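Local coordinates for periplasmic oligopeptide-binding protein (Burkholderia pseudomallei, PDB 3ZS6) that probably binds oligopeptides in the periplasm and hands them to an ABC transporter for import into the cell, at residues S17-A21 with A168-P172; N29-D34 with M496-Q500; N178-T182 with M194-Y200; V206-V211 with S499-L504; G256-A260 with Y493-R497. One frame throughout, in Å; residues are numbered along the deposited sequence. Where two conformers were deposited one is given.

Contact 1 of 5, residues S17-A21 with A168-P172; sequences SLDPA and AWTRP
Asp19 and Trp169 make the tight half of this contact. The indole NE1 donates to Asp19 OD2 at 3.0 Å, and the bond is somewhat bent, 148° at the hydrogen. The acceptor lies in the ring plane of the indole, yet the donor reaches OD2 from well above the carboxylate plane, because the two flat groups stand 79° apart. The carboxylate therefore runs along the indole rim, with OD1 of Asp19 in the ring plane 3.5 Å from Trp169 CZ2. Further along that rim, Pro20 CD packs against Trp169 CH2 at 3.9 Å. Thr170 fills the angle between ring and loop: its CG2 sits over the centre of the Trp169 ring, 3.6 Å above the plane. The same methyl presses on the Leu18-Asp19 peptide, 3.7 Å from Asp19 N. A chi1 of 81°, with CG between the backbone N and the carbonyl carbon, lays the indole against that methyl. Asp19 OD2 has its stronger partner outside, a salt bridge to Arg91 of helix 82-93, which probably keeps the acid ionised.

The other side, at the partly exposed Thr170, is looser. Thr170 OG1 reaches the 17-21 loop through a water, 2.7 Å from OG1, which also accepts from Leu18 N.

Two loops thus dock through their turns. Ser17 OG accepts from Asp19 N in an ST turn, Asp19 OD1 accepts from Ala21 N in an overlapping Asx turn, and they face a type I beta turn running from Ala168 to Arg171.

Contact 2 of 5, residues N29-D34 with M496-Q500; sequences NTIGLD and MRASQ
Asp34, near the C-terminal end of helix 26-35, grips Ser499 at the start of a short 3-10 turn with both carboxylate oxygens. Ser499 N donates to Asp34 OD1 at 3.0 Å, nearly straight at 161°. The hydroxyl OG of Ser499 donates to Asp34 OD2 at 2.7 Å. Both donors come in on the syn side, tilted modestly out of the carboxylate plane, so the pair of bonds fixes the rotation of the acid. Each oxygen has further company: OD1 takes a water that also accepts from Gln500 N, and OD2 is bonded to Tyr213 OH. Ser499 OG is itself hydrogen-bonded to Arg9 NH1, which helps fix the hydroxyl.

About one turn earlier, and at Leu33, the contact becomes apolar. Met496 has two conformers; in the one described, its chain bends at both chi2 and chi3 and crosses Leu33 at about a right angle. Its SD meets Asn29 CB at 3.8 Å and Leu33 CD1 at 3.9 Å, while CE of Met496 lies 3.7 Å from Thr30 OG1. That hydroxyl, bonded to Trp26 O, also receives a water shared with Arg497 N. Asn29 and Met496 both pack on an acidic side chain of the bound peptide. At the other end, Tyr181 of strand 181-187 lies against Asp34 and Ser499, and Arg9 of strand 6-11 and Tyr213 of strand 210-215 close in from the sheet.

Contact 3 of 5, residues N178-T182 with M194-Y200; sequences NGPYT and MAKSDKY
Tyr200 doubles back onto Pro180 after its chain has left the hairpin, so an aromatic ring packs on the hairpin just beyond its last hydrogen bond. Pro180 CB lies 4.0 Å from the centroid of the Tyr200 ring, only 18° off the normal, a CH-pi contact over the face. Pro180 CA sits over the same ring, 3.6 Å above its plane and displaced toward the rim. Tyr200 holds CG opposite its own N (chi1 -175°), which lays the ring alongside the proline, both side chains pointing the same way. Asn178 O comes to the ring edge, and Tyr200 OH is bonded to Glu37.

The regular part is short. Thr182 and Ala195 form a hydrogen-bonded antiparallel pair, and Thr182 N to Ala195 O, like its reciprocal bond, is 2.9 Å long. Past the Tyr181-Lys196 pair, Ser197 N donates to Pro180 O at 2.8 Å, tilted 29° from the carbonyl plane; a water takes a second place on that oxygen and links it to Ser197 O. Thr182 CG2 packs on Ser197 CB at 3.6 Å. Met194 crosses Tyr181 at about a right angle, with SD 3.7 Å from Tyr181 CB. The sulfur lies oblique to that ring, a Met-aromatic contact, while Tyr181 OH is bonded to Ile208 O.

Ser197 OG then accepts from Lys199 N in an ST turn that swings the chain round to Tyr200. The ST turn and the tyrosine-proline packing finish the open end of the beta hairpin 181-187/191-196, at the border of a mixed four-stranded sheet.

Contact 4 of 5, residues V206-V211 with S499-L504; sequences VVIRKV and SQDMYL
Ile208 reaches across to Met502, Tyr503 and Leu504 because its first two torsions both bend it, chi1 -61° and chi2 -69°. The first sets CG1 beside its own backbone N, close over Met502 O at 3.3 Å. The second turns CD1 onward until it touches Leu504 CG at 3.8 Å, the two side chains crossing at about a right angle, and rests on Tyr503 CA. Val207 CG1 meets Tyr503 CB at 3.7 Å. Tyr503 itself holds CG between N and carbonyl carbon (chi1 48°), which carries the ring away from the valine, so the aliphatic stem does the touching.

Val211 closes the other end. Both of its methyls face Ser499 OG from one side, each 3.7 Å away; the polar partners of that hydroxyl are Asp34 and Arg9.

The polar link is a single water. It accepts from Ile208 N at 3.0 Å and donates to Met502 O at 2.6 Å; Gln500 O is a weaker candidate, and more acceptors are in reach than it has protons. Gln500 O comes from the 3-10 turn, closed by Met502 N to Ser499 O, and Met502 O from the residue just after it. Here the chain's last strand, 503-504, paired with 485-486 in a two-stranded ribbon, packs beside the mixed sheet containing N-terminal strand 6-11, on the loop leading into strand 210-215, while Ser499 touches Val211 in it.

Contact 5 of 5, residues G256-A260 with Y493-R497; sequences GLQLA and YIDMR
Gln258 and Asp495 bring their flat ends close to parallel, amide and carboxylate planes 26° apart, with NE2 of Gln258 lying 2.9 Å from OD2 of Asp495. NE2 is about equally near CB and CG of Asp495, a cramped approach whose details are doubtful. The Arg497 guanidinium joins them edge-on: the carboxylate carbon of Asp495 lies in its plane, and Gln258 NE2 also comes to that rim. NH1 of Arg497 makes a salt bridge with Asp495 OD1 at 2.8 Å, in the guanidinium plane but from above the carboxylate plane. At the Tyr493 ring, Leu257 O approaches the edge.

The backbones meet at one bond, Leu259 N to Tyr493 O, 2.9 Å long and almost perfectly straight at 178°. Leu259 is the centre of an inverse gamma turn, where the chain turns a corner between strands 253-258 and 260-266. Its side chain packs on the other loop, CG touching Tyr493 CB at 4.0 Å and CD1 touching Ile494 CG2 at 4.1 Å.

Asp495 has a second cation, Arg479, bridged through OD2. An acid held between two arginines is probably ionised, and it offsets part of their positive charge where the loop meets the large sheet.

Contacts 1 to 4 gather on one flank of the molecule, around helix 26-35 and the four-stranded sheet 6-11/210-215/191-196/181-187. Contacts 2, 3 and 4 touch one another, with centres 11 to 12 Å apart; contact 1 meets contact 2 where Leu18 packs on Ile31. Contacts 3 and 4 share that sheet through neighbouring strands 191-196 and 210-215. Contact 5 joins the late loop 493-497 to the seven-stranded sheet, its centre about 13 Å from that of contact 2 and 25 Å from that of contact 3. Residues 493-504 run through contacts 5, 2 and 4 in turn, so one late chain segment ties both bodies together and passes the bound peptide at Met496.

Contact 1 of 5, residues S17-A21 with A168-P172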
# COMPACT_ATOMS: atom_id res chain seq x y z
N SER A 17 4.09 4.11 12.14
CA SER A 17 5.42 4.62 12.39
C SER A 17 5.66 5.83 11.51
O SER A 17 4.98 5.98 10.49
CB SER A 17 6.46 3.53 12.08
OG SER A 17 7.80 4.00 12.20
N LEU A 18 6.59 6.69 11.90
CA LEU A 18 7.03 7.77 11.03
C LEU A 18 8.50 7.60 10.67
O LEU A 18 9.12 8.50 10.09
CB LEU A 18 6.79 9.13 11.68
CG LEU A 18 5.32 9.54 11.84
CD1 LEU A 18 5.21 10.91 12.48
CD2 LEU A 18 4.61 9.53 10.49
N ASP A 19 9.06 6.44 11.03
CA ASP A 19 10.40 6.05 10.61
C ASP A 19 10.29 5.38 9.24
O ASP A 19 9.63 4.35 9.10
CB ASP A 19 10.99 5.06 11.64
CG ASP A 19 12.44 4.68 11.36
OD1 ASP A 19 12.88 4.76 10.18
OD2 ASP A 19 13.14 4.31 12.32
N PRO A 20 10.92 5.98 8.21
CA PRO A 20 10.82 5.43 6.86
C PRO A 20 11.08 3.92 6.80
O PRO A 20 10.46 3.24 5.99
CB PRO A 20 11.90 6.19 6.09
CG PRO A 20 11.91 7.53 6.76
CD PRO A 20 11.66 7.25 8.23
N ALA A 21 11.95 3.42 7.66
CA ALA A 21 12.27 1.99 7.65
C ALA A 21 11.15 1.10 8.18
O ALA A 21 11.16 -0.11 7.96
CB ALA A 21 13.56 1.72 8.43
N ALA A 168 13.44 7.01 19.90
CA ALA A 168 12.71 8.26 20.12
C ALA A 168 13.02 9.31 19.06
O ALA A 168 12.67 10.48 19.21
CB ALA A 168 13.00 8.81 21.51
N TRP A 169 13.69 8.90 17.98
CA TRP A 169 14.15 9.89 17.01
C TRP A 169 13.01 10.54 16.23
O TRP A 169 13.12 11.69 15.81
CB TRP A 169 15.27 9.34 16.11
CG TRP A 169 14.85 8.48 14.94
CD1 TRP A 169 14.81 7.11 14.89
CD2 TRP A 169 14.46 8.94 13.64
NE1 TRP A 169 14.41 6.70 13.64
CE2 TRP A 169 14.19 7.80 12.86
CE3 TRP A 169 14.32 10.21 13.07
CZ2 TRP A 169 13.77 7.89 11.53
CZ3 TRP A 169 13.91 10.30 11.74
CH2 TRP A 169 13.64 9.15 10.99
N THR A 170 11.90 9.81 16.07
CA THR A 170 10.73 10.35 15.36
C THR A 170 9.80 11.19 16.22
O THR A 170 8.80 11.72 15.73
CB THR A 170 9.89 9.23 14.68
OG1 THR A 170 9.47 8.27 15.66
CG2 THR A 170 10.70 8.53 13.58
N ARG A 171 10.11 11.32 17.51
CA ARG A 171 9.34 12.24 18.36
C ARG A 171 9.52 13.67 17.86
O ARG A 171 10.61 14.05 17.42
CB ARG A 171 9.74 12.11 19.83
CG ARG A 171 9.43 10.76 20.46
CD ARG A 171 9.82 10.73 21.93
NE ARG A 171 10.08 9.38 22.41
CZ ARG A 171 9.18 8.60 23.01
NH1 ARG A 171 7.95 9.05 23.23
NH2 ARG A 171 9.52 7.38 23.41
N PRO A 172 8.45 14.47 17.93
CA PRO A 172 8.46 15.85 17.42
C PRO A 172 9.69 16.65 17.87
O PRO A 172 10.21 17.47 17.11
CB PRO A 172 7.18 16.44 18.01
CG PRO A 172 6.25 15.26 18.10
CD PRO A 172 7.12 14.07 18.43
O HOH W 1 7.89 6.36 14.62

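Contact 2 of 5, residues N29-D34 with M496-Q500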
# COMPACT_ATOMS: atom_id res chain seq x y z
N ASN A 29 2.72 6.14 4.40
CA ASN A 29 3.30 6.77 3.21
C ASN A 29 2.78 8.19 2.97
O ASN A 29 3.54 9.08 2.64
CB ASN A 29 3.10 5.91 1.97
CG ASN A 29 4.09 4.78 1.88
OD1 ASN A 29 5.15 4.91 1.24
ND2 ASN A 29 3.77 3.66 2.51
N THR A 30 1.47 8.39 3.13
CA THR A 30 0.88 9.72 2.92
C THR A 30 1.44 10.73 3.90
O THR A 30 1.92 11.80 3.51
CB THR A 30 -0.66 9.70 3.05
OG1 THR A 30 -1.21 8.77 2.09
CG2 THR A 30 -1.22 11.09 2.80
N ILE A 31 1.39 10.40 5.19
CA ILE A 31 2.00 11.27 6.21
C ILE A 31 3.52 11.40 6.04
O ILE A 31 4.05 12.51 6.03
CB ILE A 31 1.66 10.79 7.62
CG1 ILE A 31 0.15 10.89 7.85
CG2 ILE A 31 2.41 11.62 8.67
CD1 ILE A 31 -0.31 10.33 9.19
N GLY A 32 4.23 10.28 5.90
CA GLY A 32 5.68 10.30 5.80
C GLY A 32 6.25 11.07 4.62
O GLY A 32 7.35 11.65 4.70
N LEU A 33 5.51 11.10 3.51
CA LEU A 33 5.99 11.77 2.30
C LEU A 33 5.76 13.28 2.34
O LEU A 33 6.34 14.02 1.54
CB LEU A 33 5.40 11.15 1.04
CG LEU A 33 5.92 9.74 0.70
CD1 LEU A 33 5.09 9.13 -0.43
CD2 LEU A 33 7.41 9.74 0.32
N ASP A 34 4.92 13.74 3.26
CA ASP A 34 4.87 15.17 3.58
C ASP A 34 6.10 15.56 4.41
O ASP A 34 6.58 16.69 4.32
CB ASP A 34 3.59 15.51 4.37
CG ASP A 34 2.35 15.61 3.49
OD1 ASP A 34 2.44 15.55 2.24
OD2 ASP A 34 1.26 15.79 4.08
N MET A 496 -1.28 8.52 -4.17
CA MET A 496 -0.20 9.12 -3.40
C MET A 496 -0.22 10.63 -3.64
O MET A 496 0.48 11.15 -4.53
CB MET A 496 1.15 8.48 -3.75
CG MET A 496 1.45 7.17 -2.99
SD MET A 496 1.69 7.40 -1.20
CE MET A 496 0.27 6.56 -0.48
N ARG A 497 -1.04 11.32 -2.86
CA ARG A 497 -1.30 12.73 -3.08
C ARG A 497 -0.75 13.57 -1.94
O ARG A 497 -1.35 13.64 -0.86
CB ARG A 497 -2.81 12.96 -3.25
CG ARG A 497 -3.44 12.23 -4.47
CD ARG A 497 -4.97 12.31 -4.45
NE ARG A 497 -5.58 12.17 -5.78
CZ ARG A 497 -6.14 11.06 -6.25
NH1 ARG A 497 -6.17 9.94 -5.51
NH2 ARG A 497 -6.67 11.05 -7.47
N ALA A 498 0.40 14.18 -2.18
CA ALA A 498 1.11 14.95 -1.16
C ALA A 498 0.45 16.30 -0.93
O ALA A 498 -0.10 16.90 -1.85
CB ALA A 498 2.57 15.14 -1.56
N SER A 499 0.52 16.78 0.30
CA SER A 499 -0.07 18.08 0.62
C SER A 499 0.57 19.25 -0.15
O SER A 499 -0.11 20.22 -0.49
CB SER A 499 0.01 18.32 2.13
OG SER A 499 -0.65 17.29 2.83
N GLN A 500 1.87 19.17 -0.44
CA GLN A 500 2.56 20.29 -1.08
C GLN A 500 2.10 20.56 -2.51
O GLN A 500 2.40 21.61 -3.09
CB GLN A 500 4.08 20.10 -1.05
CG GLN A 500 4.60 18.99 -1.97
CD GLN A 500 6.09 19.15 -2.27
OE1 GLN A 500 6.91 18.30 -1.91
NE2 GLN A 500 6.43 20.24 -2.93
O HOH W 2 -2.19 9.83 -0.36
O HOH W 3 5.81 15.92 -0.42
O HOH W 4 3.81 17.35 0.76

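Contact 3 of 5, residues N178-T182 with M194-Y200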
# COMPACT_ATOMS: atom_id res chain seq x y z
N ASN A 178 13.48 15.83 5.85
CA ASN A 178 13.88 16.69 4.75
C ASN A 178 12.77 17.08 3.77
O ASN A 178 13.05 17.67 2.71
CB ASN A 178 15.02 16.04 3.97
CG ASN A 178 14.55 14.89 3.13
OD1 ASN A 178 13.74 14.07 3.57
ND2 ASN A 178 15.02 14.82 1.88
N GLY A 179 11.53 16.75 4.10
CA GLY A 179 10.41 17.05 3.22
C GLY A 179 9.93 18.48 3.32
O GLY A 179 10.56 19.30 3.99
N PRO A 180 8.79 18.80 2.68
CA PRO A 180 8.26 20.17 2.67
C PRO A 180 7.68 20.60 4.02
O PRO A 180 7.46 21.79 4.22
CB PRO A 180 7.17 20.12 1.60
CG PRO A 180 6.76 18.66 1.54
CD PRO A 180 8.01 17.88 1.83
N TYR A 181 7.43 19.64 4.92
CA TYR A 181 6.85 19.92 6.23
C TYR A 181 7.69 19.35 7.37
O TYR A 181 8.41 18.36 7.20
CB TYR A 181 5.40 19.39 6.32
CG TYR A 181 4.51 20.05 5.29
CD1 TYR A 181 3.86 21.25 5.57
CD2 TYR A 181 4.37 19.50 4.01
CE1 TYR A 181 3.07 21.87 4.62
CE2 TYR A 181 3.58 20.11 3.06
CZ TYR A 181 2.94 21.30 3.37
OH TYR A 181 2.15 21.91 2.42
N THR A 182 7.62 19.99 8.54
CA THR A 182 8.27 19.47 9.73
C THR A 182 7.20 19.16 10.77
O THR A 182 6.20 19.88 10.87
CB THR A 182 9.27 20.48 10.35
OG1 THR A 182 8.56 21.63 10.82
CG2 THR A 182 10.31 20.91 9.32
N MET A 194 1.71 19.30 11.36
CA MET A 194 2.99 19.66 10.74
C MET A 194 2.93 21.04 10.09
O MET A 194 1.87 21.48 9.66
CB MET A 194 3.45 18.59 9.73
CG MET A 194 2.52 18.37 8.56
SD MET A 194 2.97 16.92 7.53
CE MET A 194 2.74 15.54 8.65
N ALA A 195 4.08 21.70 10.03
CA ALA A 195 4.15 23.08 9.56
C ALA A 195 5.09 23.20 8.36
O ALA A 195 6.08 22.47 8.27
CB ALA A 195 4.64 23.99 10.68
N LYS A 196 4.77 24.11 7.44
CA LYS A 196 5.61 24.30 6.26
C LYS A 196 7.06 24.54 6.71
O LYS A 196 7.31 25.30 7.65
CB LYS A 196 5.12 25.47 5.42
CG LYS A 196 6.02 25.83 4.24
CD LYS A 196 5.48 27.02 3.45
CE LYS A 196 6.51 27.52 2.43
NZ LYS A 196 5.94 28.55 1.52
N SER A 197 8.00 23.88 6.05
CA SER A 197 9.41 24.04 6.39
C SER A 197 10.07 25.12 5.56
O SER A 197 10.00 25.09 4.33
CB SER A 197 10.16 22.72 6.18
OG SER A 197 11.56 22.92 6.34
N ASP A 198 10.74 26.06 6.22
CA ASP A 198 11.47 27.11 5.51
C ASP A 198 12.84 26.62 5.04
O ASP A 198 13.55 27.34 4.34
CB ASP A 198 11.60 28.37 6.38
CG ASP A 198 12.09 28.07 7.79
OD1 ASP A 198 11.89 26.94 8.27
OD2 ASP A 198 12.66 28.99 8.42
N LYS A 199 13.20 25.40 5.42
CA LYS A 199 14.46 24.81 4.99
C LYS A 199 14.33 23.99 3.70
O LYS A 199 15.33 23.74 3.03
CB LYS A 199 15.07 23.95 6.10
CG LYS A 199 15.19 24.68 7.44
CD LYS A 199 16.62 24.69 7.94
CE LYS A 199 16.80 25.64 9.13
NZ LYS A 199 16.19 25.12 10.39
N TYR A 200 13.11 23.60 3.35
CA TYR A 200 12.87 22.80 2.13
C TYR A 200 13.31 23.55 0.87
O TYR A 200 12.97 24.72 0.69
CB TYR A 200 11.38 22.44 2.02
CG TYR A 200 11.04 21.52 0.86
CD1 TYR A 200 11.61 20.25 0.76
CD2 TYR A 200 10.12 21.90 -0.10
CE1 TYR A 200 11.29 19.40 -0.30
CE2 TYR A 200 9.78 21.06 -1.14
CZ TYR A 200 10.37 19.82 -1.24
OH TYR A 200 10.02 19.00 -2.30
O HOH W 5 8.40 23.99 2.44

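Contact 4 of 5, residues V206-V211 with S499-L504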
# COMPACT_ATOMS: atom_id res chain seq x y z
N VAL A 206 5.78 25.94 -2.12
CA VAL A 206 4.86 25.22 -1.24
C VAL A 206 3.83 26.20 -0.67
O VAL A 206 4.18 27.13 0.06
CB VAL A 206 5.61 24.53 -0.08
CG1 VAL A 206 4.64 23.79 0.83
CG2 VAL A 206 6.68 23.59 -0.61
N VAL A 207 2.56 26.01 -1.02
CA VAL A 207 1.51 26.95 -0.64
C VAL A 207 0.86 26.62 0.71
O VAL A 207 0.73 27.50 1.56
CB VAL A 207 0.41 27.02 -1.72
CG1 VAL A 207 -0.76 27.89 -1.24
CG2 VAL A 207 1.00 27.56 -3.03
N ILE A 208 0.47 25.37 0.91
CA ILE A 208 -0.16 24.95 2.16
C ILE A 208 0.82 25.10 3.32
O ILE A 208 1.93 24.58 3.27
CB ILE A 208 -0.64 23.49 2.06
CG1 ILE A 208 -1.68 23.36 0.95
CG2 ILE A 208 -1.19 23.01 3.41
CD1 ILE A 208 -2.98 24.05 1.25
N ARG A 209 0.41 25.83 4.36
CA ARG A 209 1.32 26.20 5.45
C ARG A 209 1.19 25.30 6.68
O ARG A 209 2.09 25.26 7.52
CB ARG A 209 1.11 27.67 5.85
CG ARG A 209 1.55 28.67 4.78
CD ARG A 209 1.56 30.09 5.29
NE ARG A 209 0.22 30.62 5.58
CZ ARG A 209 -0.56 31.23 4.69
NH1 ARG A 209 -0.15 31.37 3.43
NH2 ARG A 209 -1.75 31.70 5.06
N LYS A 210 0.08 24.60 6.79
CA LYS A 210 -0.12 23.72 7.93
C LYS A 210 -0.97 22.53 7.52
O LYS A 210 -1.99 22.69 6.85
CB LYS A 210 -0.79 24.47 9.09
CG LYS A 210 -1.14 23.56 10.27
CD LYS A 210 -1.33 24.33 11.57
CE LYS A 210 -2.78 24.67 11.82
NZ LYS A 210 -2.99 25.06 13.25
N VAL A 211 -0.54 21.34 7.92
CA VAL A 211 -1.31 20.13 7.66
C VAL A 211 -1.61 19.40 8.96
O VAL A 211 -0.73 19.19 9.80
CB VAL A 211 -0.56 19.17 6.71
CG1 VAL A 211 -1.45 17.98 6.34
CG2 VAL A 211 -0.12 19.89 5.46
N SER A 499 0.52 16.78 0.30
CA SER A 499 -0.07 18.08 0.62
C SER A 499 0.57 19.25 -0.15
O SER A 499 -0.11 20.22 -0.49
CB SER A 499 0.01 18.32 2.13
OG SER A 499 -0.65 17.29 2.83
N GLN A 500 1.87 19.17 -0.44
CA GLN A 500 2.56 20.29 -1.08
C GLN A 500 2.10 20.56 -2.51
O GLN A 500 2.40 21.61 -3.09
CB GLN A 500 4.08 20.10 -1.05
CG GLN A 500 4.60 18.99 -1.97
CD GLN A 500 6.09 19.15 -2.27
OE1 GLN A 500 6.91 18.30 -1.91
NE2 GLN A 500 6.43 20.24 -2.93
N ASP A 501 1.38 19.60 -3.09
CA ASP A 501 0.91 19.75 -4.46
C ASP A 501 -0.48 20.40 -4.52
O ASP A 501 -0.98 20.70 -5.60
CB ASP A 501 0.94 18.40 -5.20
CG ASP A 501 2.36 17.85 -5.36
OD1 ASP A 501 3.26 18.63 -5.70
OD2 ASP A 501 2.58 16.65 -5.11
N MET A 502 -1.10 20.61 -3.36
CA MET A 502 -2.42 21.24 -3.30
C MET A 502 -2.33 22.68 -2.77
O MET A 502 -1.29 23.10 -2.28
CB MET A 502 -3.40 20.39 -2.48
CG MET A 502 -3.82 19.09 -3.19
SD MET A 502 -4.85 17.98 -2.20
CE MET A 502 -3.60 17.25 -1.13
N TYR A 503 -3.43 23.42 -2.88
CA TYR A 503 -3.46 24.81 -2.45
C TYR A 503 -4.90 25.24 -2.26
O TYR A 503 -5.79 24.76 -2.97
CB TYR A 503 -2.78 25.71 -3.49
CG TYR A 503 -3.25 25.44 -4.91
CD1 TYR A 503 -4.37 26.08 -5.42
CD2 TYR A 503 -2.59 24.51 -5.71
CE1 TYR A 503 -4.81 25.82 -6.71
CE2 TYR A 503 -3.03 24.24 -6.99
CZ TYR A 503 -4.13 24.90 -7.48
OH TYR A 503 -4.56 24.62 -8.76
N LEU A 504 -5.13 26.15 -1.33
CA LEU A 504 -6.48 26.62 -1.05
C LEU A 504 -6.82 27.85 -1.87
O LEU A 504 -6.02 28.77 -1.97
CB LEU A 504 -6.67 26.91 0.45
CG LEU A 504 -6.43 25.73 1.39
CD1 LEU A 504 -7.04 26.02 2.75
CD2 LEU A 504 -7.02 24.44 0.81
O HOH W 6 1.02 23.36 -1.19

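Contact 5 of 5, residues G256-A260 with Y493-R497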
# COMPACT_ATOMS: atom_id res chain seq x y z
N GLY A 256 -13.46 7.70 -8.93
CA GLY A 256 -12.56 6.91 -9.74
C GLY A 256 -12.24 5.57 -9.07
O GLY A 256 -12.61 5.33 -7.93
N LEU A 257 -11.54 4.70 -9.80
CA LEU A 257 -11.02 3.47 -9.23
C LEU A 257 -9.52 3.64 -8.97
O LEU A 257 -8.86 4.46 -9.60
CB LEU A 257 -11.26 2.30 -10.18
CG LEU A 257 -12.71 1.88 -10.46
CD1 LEU A 257 -12.77 0.99 -11.69
CD2 LEU A 257 -13.33 1.20 -9.25
N GLN A 258 -9.00 2.86 -8.03
CA GLN A 258 -7.58 2.91 -7.72
C GLN A 258 -6.87 1.64 -8.17
O GLN A 258 -7.53 0.63 -8.44
CB GLN A 258 -7.37 3.13 -6.22
CG GLN A 258 -7.36 4.60 -5.83
CD GLN A 258 -7.67 4.83 -4.36
OE1 GLN A 258 -8.11 3.91 -3.67
NE2 GLN A 258 -7.45 6.05 -3.89
N LEU A 259 -5.54 1.69 -8.26
CA LEU A 259 -4.75 0.49 -8.51
C LEU A 259 -4.54 -0.18 -7.16
O LEU A 259 -3.46 -0.13 -6.57
CB LEU A 259 -3.40 0.82 -9.16
CG LEU A 259 -3.42 1.24 -10.64
CD1 LEU A 259 -2.02 1.66 -11.12
CD2 LEU A 259 -3.99 0.12 -11.52
N ALA A 260 -5.60 -0.81 -6.66
CA ALA A 260 -5.60 -1.33 -5.31
C ALA A 260 -6.65 -2.43 -5.19
O ALA A 260 -7.73 -2.33 -5.79
CB ALA A 260 -5.87 -0.19 -4.30
N TYR A 493 -3.54 7.30 -9.83
CA TYR A 493 -4.13 5.98 -9.63
C TYR A 493 -3.62 5.18 -8.42
O TYR A 493 -4.27 4.24 -7.96
CB TYR A 493 -4.01 5.15 -10.91
CG TYR A 493 -4.63 5.83 -12.12
CD1 TYR A 493 -6.00 6.10 -12.17
CD2 TYR A 493 -3.85 6.22 -13.20
CE1 TYR A 493 -6.57 6.74 -13.27
CE2 TYR A 493 -4.41 6.85 -14.30
CZ TYR A 493 -5.77 7.11 -14.33
OH TYR A 493 -6.32 7.73 -15.43
N ILE A 494 -2.45 5.54 -7.88
CA ILE A 494 -2.00 4.86 -6.67
C ILE A 494 -2.32 5.68 -5.43
O ILE A 494 -1.95 5.32 -4.32
CB ILE A 494 -0.51 4.46 -6.72
CG1 ILE A 494 0.41 5.67 -6.61
CG2 ILE A 494 -0.20 3.65 -7.97
CD1 ILE A 494 1.88 5.27 -6.45
N ASP A 495 -3.04 6.78 -5.63
CA ASP A 495 -3.50 7.63 -4.53
C ASP A 495 -2.39 8.08 -3.59
O ASP A 495 -2.54 8.03 -2.36
CB ASP A 495 -4.64 6.96 -3.75
CG ASP A 495 -5.33 7.93 -2.78
OD1 ASP A 495 -5.24 9.17 -2.98
OD2 ASP A 495 -5.94 7.47 -1.81
N MET A 496 -1.28 8.52 -4.17
CA MET A 496 -0.20 9.12 -3.40
C MET A 496 -0.22 10.63 -3.64
O MET A 496 0.48 11.15 -4.53
CB MET A 496 1.15 8.48 -3.75
CG MET A 496 1.45 7.17 -2.99
SD MET A 496 1.69 7.40 -1.20
CE MET A 496 0.27 6.56 -0.48
N ARG A 497 -1.04 11.32 -2.86
CA ARG A 497 -1.30 12.73 -3.08
C ARG A 497 -0.75 13.57 -1.94
O ARG A 497 -1.35 13.64 -0.86
CB ARG A 497 -2.81 12.96 -3.25
CG ARG A 497 -3.44 12.23 -4.47
CD ARG A 497 -4.97 12.31 -4.45
NE ARG A 497 -5.58 12.17 -5.78
CZ ARG A 497 -6.14 11.06 -6.25
NH1 ARG A 497 -6.17 9.94 -5.51
NH2 ARG A 497 -6.67 11.05 -7.47